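PDB 2IA2: putative Transcriptional Regulator from Rhodococcus sp., which probably binds DNA as an IclR-family transcriptional regulator through a helix-turn-helix domain, with a GAF-like C-terminal domain likely to sense a small effector. Local coordinates for residues A[27-32]-A[44-49]. Residues are numbered along the deposited sequence; the frame is centred on the assembly and turned at random.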
loop_
_atom_site.group_PDB
_atom_site.type_symbol
_atom_site.label_atom_id
_atom_site.label_comp_id
_atom_site.label_asym_id
_atom_site.label_seq_id
_atom_site.Cartn_x
_atom_site.Cartn_y
_atom_site.Cartn_z
ATOM N N ILE A 27 19.987 -4.089 0.317
ATOM C CA ILE A 27 18.981 -3.113 -0.129
ATOM C C ILE A 27 18.252 -2.607 1.113
ATOM O O ILE A 27 18.039 -1.396 1.236
ATOM C CB ILE A 27 17.908 -3.761 -1.083
ATOM C CG1 ILE A 27 18.543 -4.121 -2.425
ATOM C CG2 ILE A 27 16.690 -2.834 -1.271
ATOM C CD1 ILE A 27 17.628 -4.921 -3.354
ATOM N N ARG A 28 17.906 -3.517 2.045
ATOM C CA ARG A 28 17.127 -3.127 3.247
ATOM C C ARG A 28 17.909 -2.233 4.239
ATOM O O ARG A 28 17.301 -1.607 5.125
ATOM C CB ARG A 28 16.665 -4.379 4.062
ATOM C CG ARG A 28 15.718 -5.314 3.359
ATOM C CD ARG A 28 14.293 -4.985 3.498
ATOM N NE ARG A 28 13.822 -4.715 4.871
ATOM C CZ ARG A 28 13.097 -5.563 5.602
ATOM N NH1 ARG A 28 12.805 -6.763 5.134
ATOM N NH2 ARG A 28 12.662 -5.203 6.806
ATOM N N CYS A 29 19.226 -2.200 4.137
ATOM C CA CYS A 29 20.006 -1.432 5.118
ATOM C C CYS A 29 19.952 0.095 4.899
ATOM O O CYS A 29 20.369 0.842 5.766
ATOM C CB CYS A 29 21.459 -1.979 5.281
ATOM S SG CYS A 29 22.586 -1.257 4.065
ATOM N N PHE A 30 19.396 0.548 3.771
ATOM C CA PHE A 30 19.059 1.973 3.560
ATOM C C PHE A 30 17.701 2.395 4.153
ATOM O O PHE A 30 16.704 1.679 4.081
ATOM C CB PHE A 30 19.176 2.320 2.058
ATOM C CG PHE A 30 20.521 1.920 1.475
ATOM C CD1 PHE A 30 20.697 0.669 0.945
ATOM C CD2 PHE A 30 21.627 2.781 1.536
ATOM C CE1 PHE A 30 21.947 0.223 0.454
ATOM C CE2 PHE A 30 22.918 2.360 1.029
ATOM C CZ PHE A 30 23.059 1.106 0.472
ATOM N N ASP A 31 17.666 3.540 4.789
ATOM C CA ASP A 31 16.424 4.019 5.343
ATOM C C ASP A 31 16.536 5.497 5.666
ATOM O O ASP A 31 17.474 6.189 5.199
ATOM C CB ASP A 31 16.047 3.214 6.577
ATOM C CG ASP A 31 17.167 3.181 7.608
ATOM O OD1 ASP A 31 18.003 4.132 7.663
ATOM O OD2 ASP A 31 17.223 2.197 8.361
ATOM N N HIS A 32 15.591 5.970 6.476
ATOM C CA HIS A 32 15.518 7.393 6.747
ATOM C C HIS A 32 16.793 7.914 7.445
ATOM O O HIS A 32 17.303 9.001 7.140
ATOM C CB HIS A 32 14.273 7.730 7.587
ATOM C CG HIS A 32 14.276 9.130 8.091
ATOM N ND1 HIS A 32 13.910 10.204 7.308
ATOM C CD2 HIS A 32 14.637 9.645 9.294
ATOM C CE1 HIS A 32 14.027 11.318 8.010
ATOM N NE2 HIS A 32 14.452 11.008 9.223
ATOM N N ARG A 44 29.026 -3.302 8.148
ATOM C CA ARG A 44 28.581 -3.249 9.546
ATOM C C ARG A 44 27.086 -3.461 9.717
ATOM O O ARG A 44 26.656 -4.151 10.610
ATOM C CB ARG A 44 28.926 -1.903 10.149
ATOM C CG ARG A 44 28.871 -1.834 11.697
ATOM C CD ARG A 44 28.810 -0.373 12.155
ATOM N NE ARG A 44 29.026 -0.218 13.604
ATOM C CZ ARG A 44 29.104 0.974 14.246
ATOM N NH1 ARG A 44 28.985 2.123 13.565
ATOM N NH2 ARG A 44 29.301 1.038 15.577
ATOM N N ALA A 45 26.287 -2.844 8.862
ATOM C CA ALA A 45 24.825 -2.903 8.979
ATOM C C ALA A 45 24.227 -4.278 8.630
ATOM O O ALA A 45 23.097 -4.589 9.051
ATOM C CB ALA A 45 24.209 -1.846 8.092
ATOM N N THR A 46 24.976 -5.097 7.879
ATOM C CA THR A 46 24.463 -6.345 7.375
ATOM C C THR A 46 25.238 -7.518 7.974
ATOM O O THR A 46 25.035 -8.690 7.559
ATOM C CB THR A 46 24.565 -6.403 5.839
ATOM O OG1 THR A 46 25.920 -6.167 5.469
ATOM C CG2 THR A 46 23.683 -5.315 5.149
ATOM N N ASP A 47 26.130 -7.229 8.942
ATOM C CA ASP A 47 26.916 -8.301 9.594
ATOM C C ASP A 47 27.868 -9.010 8.620
ATOM O O ASP A 47 28.203 -10.190 8.767
ATOM C CB ASP A 47 25.972 -9.284 10.283
ATOM C CG ASP A 47 25.362 -8.714 11.548
ATOM O OD1 ASP A 47 25.990 -7.826 12.226
ATOM O OD2 ASP A 47 24.267 -9.206 11.903
ATOM N N LEU A 48 28.333 -8.252 7.635
ATOM C CA LEU A 48 29.209 -8.774 6.567
ATOM C C LEU A 48 30.602 -8.179 6.744
ATOM O O LEU A 48 30.863 -7.486 7.714
ATOM C CB LEU A 48 28.625 -8.452 5.158
ATOM C CG LEU A 48 27.315 -9.191 4.831
ATOM C CD1 LEU A 48 26.880 -8.854 3.453
ATOM C CD2 LEU A 48 27.368 -10.755 5.054
ATOM N N THR A 49 31.504 -8.465 5.808
ATOM C CA THR A 49 32.837 -7.845 5.767
ATOM C C THR A 49 32.864 -6.908 4.558
ATOM O O THR A 49 31.965 -6.951 3.726
ATOM C CB THR A 49 33.917 -8.894 5.572
ATOM O OG1 THR A 49 33.650 -9.603 4.366
ATOM C CG2 THR A 49 33.895 -9.980 6.733
#
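C29 meets A45 and T46 in a small, wholly apolar contact where the end of helix 18-28 comes up against the end of helix 39-46, within the predicted helix-turn-helix domain. From 27-32 the closest approach is made by CB of C29, 3.9 Å from CB of A45 and 4.0 Å from CG2 of T46. The sulfur, a little farther from both partners, also lies over one face of the F30 ring, 4.0 Å above its plane and offset toward the rim. In T46 the methyl CG2 stands anti to the carbonyl carbon and reaches C29, while OG1 (chi1 55°) is hydrogen-bonded to the carbonyl of V42; the residue thus keeps its polar atom within the helix and offers carbon to the neighbour. Around this patch R37 ties in the intervening strand, hydrogen-bonding to the carbonyl of C29 and packing against A45. Just past the contact, D47 takes a positive phi (64°) and ends helix 39-46 in a Schellman motif, and T49 then N-caps helix 50-63. Helix 39-46, this turn and helix 50-63, with the end of helix 18-28 packed beside them and hairpin 66-68/72-75 as the wing, are consistent with the winged helix-turn-helix of IclR-type regulators.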